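Local coordinates for DspB (Aggregatibacter actinomycetemcomitans, PDB 1YHT), which hydrolyses glycosidic bonds as a biofilm-releasing glycoside hydrolase of family 20, probably cleaving terminal N-acetylhexosamine residues from a polysaccharide of the biofilm matrix, at residues Gly219-Thr224 / Arg253-Ser258; Ile234-Tyr239 / Val257-Leu262; His65-Arg70 / Lys126-Asp131. One frame throughout, in Å; residues are numbered along the deposited sequence.

In the fold
Along the chain contact 3 closes before contacts 1 and 2 open, and it lies apart from them, its centre about 36 Å from that of contact 1 and about 35 Å from that of contact 2. It ties the loop after strand 49-53 to helix 122-132. Contacts 1 and 2 have centres about 9 Å apart and share Val257 and Ser258, the link between helices 246-255 and 259-264. Contact 1 fastens this link to the loop before strand 233-236, and contact 2 fastens it to the strand itself. Contact 2 thus joins a strand of the TIM barrel to a helix outside it; contacts 1 and 3 each anchor a loop that follows a barrel strand.

Contact 1 (Gly219-Thr224 / Arg253-Ser258); sequences GLIKNT and RDMRVS
Lys222 reaches across the last turn of helix 246-255, its chain extended beyond CG, and ends over the main chain of Asp254. There NZ donates a hydrogen bond of 2.9 Å to Asp254 O, arriving 35° out of the carbonyl plane. Water 1 accepts from the same ammonium and donates to Arg253 O, which links a second carbonyl of the helix end to the ammonium through the water. The carboxylate of Asp254 stays beyond salt-bridge range, with OD1 4.1 Å from Lys222 NZ. A positive group on these C-terminal carbonyls would be expected to suit the helix dipole.

Leu220 and Val257 meet flank to flank: Leu220 CB lies 3.4 Å from Val257 CG1, tighter than usual for two carbons. The valine's chi1 of 71° sets CG1 between its own N and carbonyl carbon, and this same methyl also lies against Leu220 O. The backbones are closest at Ile221 and Arg256, CA to CA 4.0 Å. Their side chains lead away, though each CB still rests on a carbonyl oxygen opposite, Met255 O for Ile221 and Leu220 O for Arg256. Ile221 CG2 has a loose apolar neighbour in Met255 CE at 4.4 Å.

Two nearly straight backbone bonds frame Ile221 and Arg256, Val257 N to Leu220 O at 3.0 Å and Lys222 N to Met255 O at 2.9 Å. Met255 O also accepts from water 2, which takes the N-H of Asn223. Beyond the segments, Leu220 rests on Ile228 and Leu262, Ile221 touches Asn192 of helix 192-208, and Arg253 makes salt bridges to Asp240 and Asp308.

The pattern is that of a single antiparallel beta bridge, with Ile221 and Arg256 as a non-hydrogen-bonded pair. It clips the loop following strand 212-216 to the chain just as that chain leaves helix 246-255.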
loop_
_atom_site.group_PDB
_atom_site.type_symbol
_atom_site.label_atom_id
_atom_site.label_comp_id
_atom_site.label_asym_id
_atom_site.label_seq_id
_atom_site.Cartn_x
_atom_site.Cartn_y
_atom_site.Cartn_z
ATOM N N GLY A 219 -4.294 -11.586 6.020
ATOM C CA GLY A 219 -3.842 -12.590 6.968
ATOM C C GLY A 219 -4.635 -12.668 8.231
ATOM O O GLY A 219 -4.271 -13.388 9.130
ATOM N N LEU A 220 -5.755 -11.937 8.275
ATOM C CA LEU A 220 -6.596 -11.886 9.459
ATOM C C LEU A 220 -7.672 -12.932 9.315
ATOM O O LEU A 220 -8.644 -12.751 8.558
ATOM C CB LEU A 220 -7.199 -10.478 9.643
ATOM C CG LEU A 220 -6.173 -9.356 9.852
ATOM C CD1 LEU A 220 -6.800 -7.986 9.950
ATOM C CD2 LEU A 220 -5.338 -9.611 11.081
ATOM N N ILE A 221 -7.455 -14.059 10.009
ATOM C CA ILE A 221 -8.384 -15.174 9.958
ATOM C C ILE A 221 -8.945 -15.449 11.339
ATOM O O ILE A 221 -8.371 -15.058 12.327
ATOM C CB ILE A 221 -7.751 -16.422 9.339
ATOM C CG1 ILE A 221 -6.632 -16.992 10.242
ATOM C CG2 ILE A 221 -7.227 -16.113 7.901
ATOM C CD1 ILE A 221 -6.130 -18.321 9.745
ATOM N N LYS A 222 -10.101 -16.092 11.391
ATOM C CA LYS A 222 -10.778 -16.376 12.675
ATOM C C LYS A 222 -9.952 -17.209 13.649
ATOM O O LYS A 222 -10.014 -16.980 14.837
ATOM C CB LYS A 222 -12.090 -17.110 12.408
ATOM C CG LYS A 222 -13.157 -16.241 11.808
ATOM C CD LYS A 222 -14.453 -17.062 11.594
ATOM C CE LYS A 222 -15.262 -16.543 10.433
ATOM N NZ LYS A 222 -16.388 -17.515 10.100
ATOM N N ASN A 223 -9.181 -18.165 13.123
ATOM C CA ASN A 223 -8.366 -19.066 13.937
ATOM C C ASN A 223 -7.301 -18.403 14.751
ATOM O O ASN A 223 -6.939 -18.933 15.804
ATOM C CB ASN A 223 -7.629 -20.104 13.072
ATOM C CG ASN A 223 -8.499 -21.245 12.685
ATOM O OD1 ASN A 223 -9.638 -21.363 13.158
ATOM N ND2 ASN A 223 -7.994 -22.086 11.788
ATOM N N THR A 224 -6.794 -17.267 14.269
ATOM C CA THR A 224 -5.563 -16.659 14.817
ATOM C C THR A 224 -5.609 -15.133 15.060
ATOM O O THR A 224 -4.727 -14.600 15.685
ATOM C CB THR A 224 -4.375 -16.931 13.878
ATOM O OG1 THR A 224 -4.621 -16.369 12.582
ATOM C CG2 THR A 224 -4.062 -18.438 13.732
ATOM N N ARG A 253 -14.249 -16.477 2.803
ATOM C CA ARG A 253 -15.273 -15.784 3.587
ATOM C C ARG A 253 -15.639 -16.504 4.882
ATOM O O ARG A 253 -16.083 -15.887 5.854
ATOM C CB ARG A 253 -16.514 -15.578 2.725
ATOM C CG ARG A 253 -16.336 -14.515 1.700
ATOM C CD ARG A 253 -17.470 -14.479 0.682
ATOM N NE ARG A 253 -17.214 -13.344 -0.202
ATOM C CZ ARG A 253 -17.702 -12.119 -0.044
ATOM N NH1 ARG A 253 -18.573 -11.847 0.903
ATOM N NH2 ARG A 253 -17.339 -11.170 -0.896
ATOM N N ASP A 254 -15.446 -17.816 4.891
ATOM C CA ASP A 254 -15.684 -18.619 6.082
ATOM C C ASP A 254 -14.490 -18.590 7.010
ATOM O O ASP A 254 -14.619 -18.745 8.199
ATOM C CB ASP A 254 -15.950 -20.065 5.678
ATOM C CG ASP A 254 -16.430 -20.896 6.842
ATOM O OD1 ASP A 254 -17.429 -20.483 7.490
ATOM O OD2 ASP A 254 -15.767 -21.921 7.129
ATOM N N MET A 255 -13.309 -18.411 6.447
ATOM C CA MET A 255 -12.095 -18.477 7.239
ATOM C C MET A 255 -11.652 -17.101 7.725
ATOM O O MET A 255 -11.189 -16.948 8.822
ATOM C CB MET A 255 -10.991 -19.019 6.367
ATOM C CG MET A 255 -10.790 -20.498 6.396
ATOM S SD MET A 255 -9.480 -20.918 5.206
ATOM C CE MET A 255 -8.148 -19.735 5.513
ATOM N N ARG A 256 -11.726 -16.111 6.846
ATOM C CA ARG A 256 -11.219 -14.787 7.164
ATOM C C ARG A 256 -12.159 -14.023 8.084
ATOM O O ARG A 256 -13.359 -14.296 8.144
ATOM C CB ARG A 256 -11.002 -14.000 5.886
ATOM C CG ARG A 256 -9.898 -14.569 5.047
ATOM C CD ARG A 256 -9.574 -13.691 3.882
ATOM N NE ARG A 256 -8.498 -14.241 3.077
ATOM C CZ ARG A 256 -7.920 -13.613 2.058
ATOM N NH1 ARG A 256 -8.305 -12.396 1.707
ATOM N NH2 ARG A 256 -6.954 -14.212 1.380
ATOM N N VAL A 257 -11.608 -13.025 8.771
ATOM C CA VAL A 257 -12.419 -12.121 9.575
ATOM C C VAL A 257 -13.079 -11.021 8.669
ATOM O O VAL A 257 -12.464 -10.474 7.765
ATOM C CB VAL A 257 -11.573 -11.519 10.764
ATOM C CG1 VAL A 257 -10.571 -10.542 10.259
ATOM C CG2 VAL A 257 -12.452 -10.794 11.742
ATOM N N SER A 258 -14.335 -10.720 8.926
ATOM C CA SER A 258 -15.027 -9.609 8.245
ATOM C C SER A 258 -14.631 -8.265 8.875
ATOM O O SER A 258 -14.096 -8.211 9.986
ATOM C CB SER A 258 -16.540 -9.786 8.400
ATOM O OG SER A 258 -16.925 -9.470 9.716
HETATM O O HOH W 1 -17.767 -16.194 7.801
HETATM O O HOH W 2 -9.905 -19.093 10.387
#

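Contact 2 (Ile234-Tyr239 / Val257-Leu262); sequences ITYWSY and VSLPEL
Tyr236 and Tyr239 supply the polar links to the start of helix 259-264. The phenol of Tyr236 donates to the main chain: OH lies 2.7 Å from Val257 O, in the carbonyl plane and on a lone pair. Tyr239 works through water 3, which accepts from its OH and donates to Glu261 OE1. The same carboxylate oxygen closes a capping box, taking the N-H of Ser258 at 2.8 Å (N to OE1), while Ser258 OG accepts from Glu261 N at 3.0 Å. Glu261 OE1 is thus gripped by two donors, one of them relaying Tyr239 to the helix N-terminus.

Carbon contacts surround the Tyr236 ring. Leu259 CB sits over one face in a CH-pi contact, 4.1 Å from the ring centroid and 7° off its normal. Leu262 CD1 comes instead at the edge, near the ring plane, 3.6 Å from Tyr236 CD1. With CG anti to the backbone N (chi1 -158°), the ring extends from the strand to the helix, where Leu259 covers one face and Leu262 and the Val257 carbonyl lie at its edge. Leu262 CD1 also meets Ile234 CG2, and Tyr239 OH packs obliquely against Ser258 CB at 3.7 Å.

Strand 233-236 runs between strands 212-216 and 269-271 of the parallel barrel sheet, and helix 259-264 packs against its outer side chains. Val269 of the adjacent strand touches Tyr236, Leu259 and Leu262 alike, while the Trp307 ring meets Tyr236 at about 90° and also contacts Tyr239.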
loop_
_atom_site.group_PDB
_atom_site.type_symbol
_atom_site.label_atom_id
_atom_site.label_comp_id
_atom_site.label_asym_id
_atom_site.label_seq_id
_atom_site.Cartn_x
_atom_site.Cartn_y
_atom_site.Cartn_z
ATOM N N ILE A 234 -5.812 -1.687 10.344
ATOM C CA ILE A 234 -6.089 -2.498 9.178
ATOM C C ILE A 234 -6.611 -1.681 7.986
ATOM O O ILE A 234 -7.571 -0.882 8.132
ATOM C CB ILE A 234 -7.087 -3.605 9.496
ATOM C CG1 ILE A 234 -6.649 -4.437 10.755
ATOM C CG2 ILE A 234 -7.321 -4.462 8.256
ATOM C CD1 ILE A 234 -5.196 -4.752 10.811
ATOM N N THR A 235 -5.971 -1.884 6.831
ATOM C CA THR A 235 -6.472 -1.392 5.537
ATOM C C THR A 235 -7.208 -2.523 4.819
ATOM O O THR A 235 -6.593 -3.418 4.229
ATOM C CB THR A 235 -5.302 -0.741 4.665
ATOM O OG1 THR A 235 -4.231 -1.667 4.421
ATOM C CG2 THR A 235 -4.747 0.408 5.391
ATOM N N TYR A 236 -8.544 -2.502 4.932
ATOM C CA TYR A 236 -9.432 -3.620 4.572
ATOM C C TYR A 236 -9.956 -3.475 3.161
ATOM O O TYR A 236 -10.859 -2.643 2.899
ATOM C CB TYR A 236 -10.641 -3.725 5.551
ATOM C CG TYR A 236 -11.262 -5.110 5.564
ATOM C CD1 TYR A 236 -11.060 -5.985 6.643
ATOM C CD2 TYR A 236 -11.970 -5.596 4.469
ATOM C CE1 TYR A 236 -11.576 -7.310 6.638
ATOM C CE2 TYR A 236 -12.496 -6.879 4.459
ATOM C CZ TYR A 236 -12.331 -7.737 5.568
ATOM O OH TYR A 236 -12.850 -9.053 5.549
ATOM N N TRP A 237 -9.399 -4.266 2.247
ATOM C CA TRP A 237 -9.668 -4.089 0.820
ATOM C C TRP A 237 -10.652 -5.075 0.187
ATOM O O TRP A 237 -11.350 -4.729 -0.756
ATOM C CB TRP A 237 -8.398 -4.065 0.023
ATOM C CG TRP A 237 -7.647 -5.335 -0.082
ATOM C CD1 TRP A 237 -6.857 -5.902 0.860
ATOM C CD2 TRP A 237 -7.589 -6.188 -1.219
ATOM N NE1 TRP A 237 -6.312 -7.059 0.391
ATOM C CE2 TRP A 237 -6.750 -7.270 -0.884
ATOM C CE3 TRP A 237 -8.166 -6.144 -2.489
ATOM C CZ2 TRP A 237 -6.445 -8.287 -1.779
ATOM C CZ3 TRP A 237 -7.865 -7.161 -3.405
ATOM C CH2 TRP A 237 -7.016 -8.221 -3.045
ATOM N N SER A 238 -10.659 -6.304 0.706
ATOM C CA SER A 238 -11.562 -7.335 0.212
ATOM C C SER A 238 -11.692 -8.464 1.245
ATOM O O SER A 238 -10.700 -8.857 1.884
ATOM C CB SER A 238 -10.998 -7.901 -1.079
ATOM O OG SER A 238 -11.900 -8.814 -1.667
ATOM N N TYR A 239 -12.898 -9.011 1.362
ATOM C CA TYR A 239 -13.145 -10.209 2.167
ATOM C C TYR A 239 -12.420 -11.428 1.615
ATOM O O TYR A 239 -12.074 -12.339 2.363
ATOM C CB TYR A 239 -14.659 -10.489 2.198
ATOM C CG TYR A 239 -15.275 -11.143 3.433
ATOM C CD1 TYR A 239 -16.662 -11.209 3.546
ATOM C CD2 TYR A 239 -14.510 -11.732 4.451
ATOM C CE1 TYR A 239 -17.287 -11.794 4.626
ATOM C CE2 TYR A 239 -15.149 -12.363 5.551
ATOM C CZ TYR A 239 -16.550 -12.387 5.608
ATOM O OH TYR A 239 -17.235 -12.940 6.657
ATOM N N VAL A 257 -11.608 -13.025 8.771
ATOM C CA VAL A 257 -12.419 -12.121 9.575
ATOM C C VAL A 257 -13.079 -11.021 8.669
ATOM O O VAL A 257 -12.464 -10.474 7.765
ATOM C CB VAL A 257 -11.573 -11.519 10.764
ATOM C CG1 VAL A 257 -10.571 -10.542 10.259
ATOM C CG2 VAL A 257 -12.452 -10.794 11.742
ATOM N N SER A 258 -14.335 -10.720 8.926
ATOM C CA SER A 258 -15.027 -9.609 8.245
ATOM C C SER A 258 -14.631 -8.265 8.875
ATOM O O SER A 258 -14.096 -8.211 9.986
ATOM C CB SER A 258 -16.540 -9.786 8.400
ATOM O OG SER A 258 -16.925 -9.470 9.716
ATOM N N LEU A 259 -14.919 -7.188 8.162
ATOM C CA LEU A 259 -14.650 -5.879 8.669
ATOM C C LEU A 259 -15.455 -5.671 9.980
ATOM O O LEU A 259 -14.885 -5.223 10.966
ATOM C CB LEU A 259 -14.894 -4.809 7.592
ATOM C CG LEU A 259 -14.676 -3.361 8.035
ATOM C CD1 LEU A 259 -14.167 -2.457 6.903
ATOM C CD2 LEU A 259 -15.928 -2.820 8.644
ATOM N N PRO A 260 -16.772 -6.012 10.001
ATOM C CA PRO A 260 -17.470 -5.822 11.257
ATOM C C PRO A 260 -16.882 -6.627 12.411
ATOM O O PRO A 260 -16.878 -6.159 13.530
ATOM C CB PRO A 260 -18.900 -6.275 10.936
ATOM C CG PRO A 260 -19.023 -6.022 9.408
ATOM C CD PRO A 260 -17.677 -6.473 8.933
ATOM N N GLU A 261 -16.422 -7.835 12.133
ATOM C CA GLU A 261 -15.795 -8.658 13.167
ATOM C C GLU A 261 -14.570 -7.996 13.775
ATOM O O GLU A 261 -14.355 -8.054 14.990
ATOM C CB GLU A 261 -15.493 -10.038 12.639
ATOM C CG GLU A 261 -16.729 -10.909 12.634
ATOM C CD GLU A 261 -16.643 -12.090 11.701
ATOM O OE1 GLU A 261 -15.705 -12.231 10.890
ATOM O OE2 GLU A 261 -17.562 -12.928 11.781
ATOM N N LEU A 262 -13.800 -7.305 12.934
ATOM C CA LEU A 262 -12.640 -6.554 13.378
ATOM C C LEU A 262 -13.058 -5.374 14.233
ATOM O O LEU A 262 -12.466 -5.127 15.280
ATOM C CB LEU A 262 -11.826 -6.080 12.171
ATOM C CG LEU A 262 -11.044 -7.197 11.427
ATOM C CD1 LEU A 262 -10.405 -6.662 10.151
ATOM C CD2 LEU A 262 -10.004 -7.836 12.291
HETATM O O HOH W 3 -15.899 -13.862 8.708
#

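Contact 3 (His65-Arg70 / Lys126-Asp131); sequences HLLNQR and KLVQKD
Leu67 and Asn68 meet helix 122-132 from a type I beta turn, His65 to Asn68, that runs into a G1 beta bulge in which Asn68 and Gln69 both face Ser64. Asn68 takes the left-handed backbone conformation of that bulge, and its N-H closes the turn on His65 O.

Leu67 carries the apolar half of the contact. Its side chain crosses that of Leu127 at about a right angle, CB 3.9 Å from Leu127 CB, and Leu127 CD1 lies alongside both Leu67 CB and CD1. The other branch, Leu67 CD2, leans on Val128 CG2 at 3.7 Å, so that the leucine is wedged against two successive residues of the helix.

One helical turn beyond Leu127, Asp131 OD1 accepts from Asn68 ND2 at 3.1 Å. The acceptor lies close to the amide plane, but the donor comes from above the carboxylate, 50° out of its plane; the two planes are 66° apart. CG of Asp131 stands anti to its backbone N (chi1 -165°), which turns the carboxylate toward the loop. Water 4 sits between the backbones, donating to Leu67 O at 2.7 Å and to Leu127 O at 2.8 Å. Leu127 O also accepts the helical bond from Asp131 N. Gln69 OE1 approaches Leu127 CD2 at 4.0 Å, while its polar partner is Asn84 ND2; Gln69 NE2 is bound by Tyr60 O and Ile62 O.

The loop follows barrel strand 49-53 and the helix follows the adjacent, parallel strand 110-117. Helix 154-171 backs the contact, with Leu163 against Leu67 and Phe159 against Val128; helix 134-140 lies against Val128 through Tyr136 and Leu137.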
loop_
_atom_site.group_PDB
_atom_site.type_symbol
_atom_site.label_atom_id
_atom_site.label_comp_id
_atom_site.label_asym_id
_atom_site.label_seq_id
_atom_site.Cartn_x
_atom_site.Cartn_y
_atom_site.Cartn_z
ATOM N N HIS A 65 20.477 3.335 0.318
ATOM C CA HIS A 65 21.836 2.882 0.676
ATOM C C HIS A 65 21.898 1.348 0.837
ATOM O O HIS A 65 22.760 0.691 0.297
ATOM C CB HIS A 65 22.285 3.521 2.005
ATOM C CG HIS A 65 22.865 4.898 1.880
ATOM N ND1 HIS A 65 22.132 5.987 1.463
ATOM C CD2 HIS A 65 24.098 5.367 2.204
ATOM C CE1 HIS A 65 22.910 7.061 1.483
ATOM N NE2 HIS A 65 24.122 6.705 1.908
ATOM N N LEU A 66 20.943 0.787 1.584
ATOM C CA LEU A 66 20.967 -0.660 1.891
ATOM C C LEU A 66 20.870 -1.541 0.652
ATOM O O LEU A 66 21.533 -2.599 0.558
ATOM C CB LEU A 66 19.830 -1.002 2.885
ATOM C CG LEU A 66 20.116 -1.000 4.392
ATOM C CD1 LEU A 66 20.725 0.222 4.840
ATOM C CD2 LEU A 66 18.832 -1.192 5.164
ATOM N N LEU A 67 20.026 -1.143 -0.296
ATOM C CA LEU A 67 19.884 -1.880 -1.558
ATOM C C LEU A 67 20.795 -1.353 -2.668
ATOM O O LEU A 67 20.772 -1.857 -3.770
ATOM C CB LEU A 67 18.440 -1.900 -2.009
ATOM C CG LEU A 67 17.448 -2.353 -0.934
ATOM C CD1 LEU A 67 16.063 -2.120 -1.406
ATOM C CD2 LEU A 67 17.621 -3.806 -0.539
ATOM N N ASN A 68 21.607 -0.360 -2.332
ATOM C CA ASN A 68 22.573 0.267 -3.210
ATOM C C ASN A 68 21.973 0.733 -4.566
ATOM O O ASN A 68 22.391 0.298 -5.624
ATOM C CB ASN A 68 23.835 -0.614 -3.414
ATOM C CG ASN A 68 24.968 0.156 -4.038
ATOM O OD1 ASN A 68 24.961 1.384 -4.031
ATOM N ND2 ASN A 68 25.962 -0.550 -4.584
ATOM N N GLN A 69 20.940 1.565 -4.474
ATOM C CA GLN A 69 20.264 2.186 -5.588
ATOM C C GLN A 69 20.428 3.649 -5.340
ATOM O O GLN A 69 19.680 4.254 -4.545
ATOM C CB GLN A 69 18.771 1.800 -5.617
ATOM C CG GLN A 69 18.006 2.551 -6.701
ATOM C CD GLN A 69 16.709 1.888 -7.068
ATOM O OE1 GLN A 69 16.669 1.103 -8.023
ATOM N NE2 GLN A 69 15.623 2.216 -6.318
ATOM N N ARG A 70 21.461 4.219 -5.944
ATOM C CA ARG A 70 21.914 5.536 -5.588
ATOM C C ARG A 70 21.774 6.491 -6.787
ATOM O O ARG A 70 22.014 6.124 -7.962
ATOM C CB ARG A 70 23.353 5.485 -5.069
ATOM C CG ARG A 70 23.604 4.692 -3.744
ATOM C CD ARG A 70 22.747 5.141 -2.560
ATOM N NE ARG A 70 22.688 6.580 -2.350
ATOM C CZ ARG A 70 23.645 7.320 -1.789
ATOM N NH1 ARG A 70 24.783 6.766 -1.396
ATOM N NH2 ARG A 70 23.492 8.632 -1.645
ATOM N N LYS A 126 15.676 -8.484 -6.333
ATOM C CA LYS A 126 16.551 -8.271 -7.462
ATOM C C LYS A 126 17.693 -7.295 -7.114
ATOM O O LYS A 126 18.818 -7.503 -7.530
ATOM C CB LYS A 126 15.756 -7.787 -8.663
ATOM C CG LYS A 126 14.749 -8.853 -9.205
ATOM C CD LYS A 126 15.408 -10.264 -9.330
ATOM C CE LYS A 126 14.615 -11.277 -10.174
ATOM N NZ LYS A 126 15.426 -12.570 -10.281
ATOM N N LEU A 127 17.417 -6.240 -6.345
ATOM C CA LEU A 127 18.500 -5.334 -5.878
ATOM C C LEU A 127 19.494 -5.991 -4.908
ATOM O O LEU A 127 20.710 -5.723 -4.973
ATOM C CB LEU A 127 17.891 -4.077 -5.239
ATOM C CG LEU A 127 17.160 -3.136 -6.197
ATOM C CD1 LEU A 127 16.307 -2.146 -5.427
ATOM C CD2 LEU A 127 18.167 -2.453 -7.108
ATOM N N VAL A 128 18.957 -6.785 -3.977
ATOM C CA VAL A 128 19.770 -7.578 -3.051
ATOM C C VAL A 128 20.685 -8.567 -3.811
ATOM O O VAL A 128 21.891 -8.663 -3.566
ATOM C CB VAL A 128 18.912 -8.376 -2.076
ATOM C CG1 VAL A 128 19.792 -9.427 -1.314
ATOM C CG2 VAL A 128 18.246 -7.404 -1.051
ATOM N N GLN A 129 20.095 -9.301 -4.743
ATOM C CA GLN A 129 20.884 -10.186 -5.579
ATOM C C GLN A 129 22.058 -9.487 -6.260
ATOM O O GLN A 129 23.173 -10.000 -6.278
ATOM C CB GLN A 129 19.978 -10.815 -6.649
ATOM C CG GLN A 129 20.774 -11.719 -7.631
ATOM C CD GLN A 129 19.863 -12.512 -8.564
ATOM O OE1 GLN A 129 18.942 -13.197 -8.107
ATOM N NE2 GLN A 129 20.065 -12.339 -9.883
ATOM N N LYS A 130 21.807 -8.340 -6.859
ATOM C CA LYS A 130 22.863 -7.599 -7.589
ATOM C C LYS A 130 23.960 -7.134 -6.603
ATOM O O LYS A 130 25.153 -7.314 -6.827
ATOM C CB LYS A 130 22.229 -6.401 -8.304
ATOM C CG LYS A 130 23.202 -5.418 -9.001
ATOM C CD LYS A 130 23.892 -6.070 -10.182
ATOM C CE LYS A 130 24.798 -5.095 -10.975
ATOM N NZ LYS A 130 25.888 -4.492 -10.123
ATOM N N ASP A 131 23.538 -6.537 -5.492
ATOM C CA ASP A 131 24.493 -5.962 -4.586
ATOM C C ASP A 131 25.186 -6.955 -3.652
ATOM O O ASP A 131 26.386 -6.851 -3.405
ATOM C CB ASP A 131 23.845 -4.874 -3.771
ATOM C CG ASP A 131 24.874 -4.019 -3.074
ATOM O OD1 ASP A 131 25.757 -3.488 -3.774
ATOM O OD2 ASP A 131 24.767 -3.882 -1.859
HETATM O O HOH W 4 21.440 -3.248 -5.976
#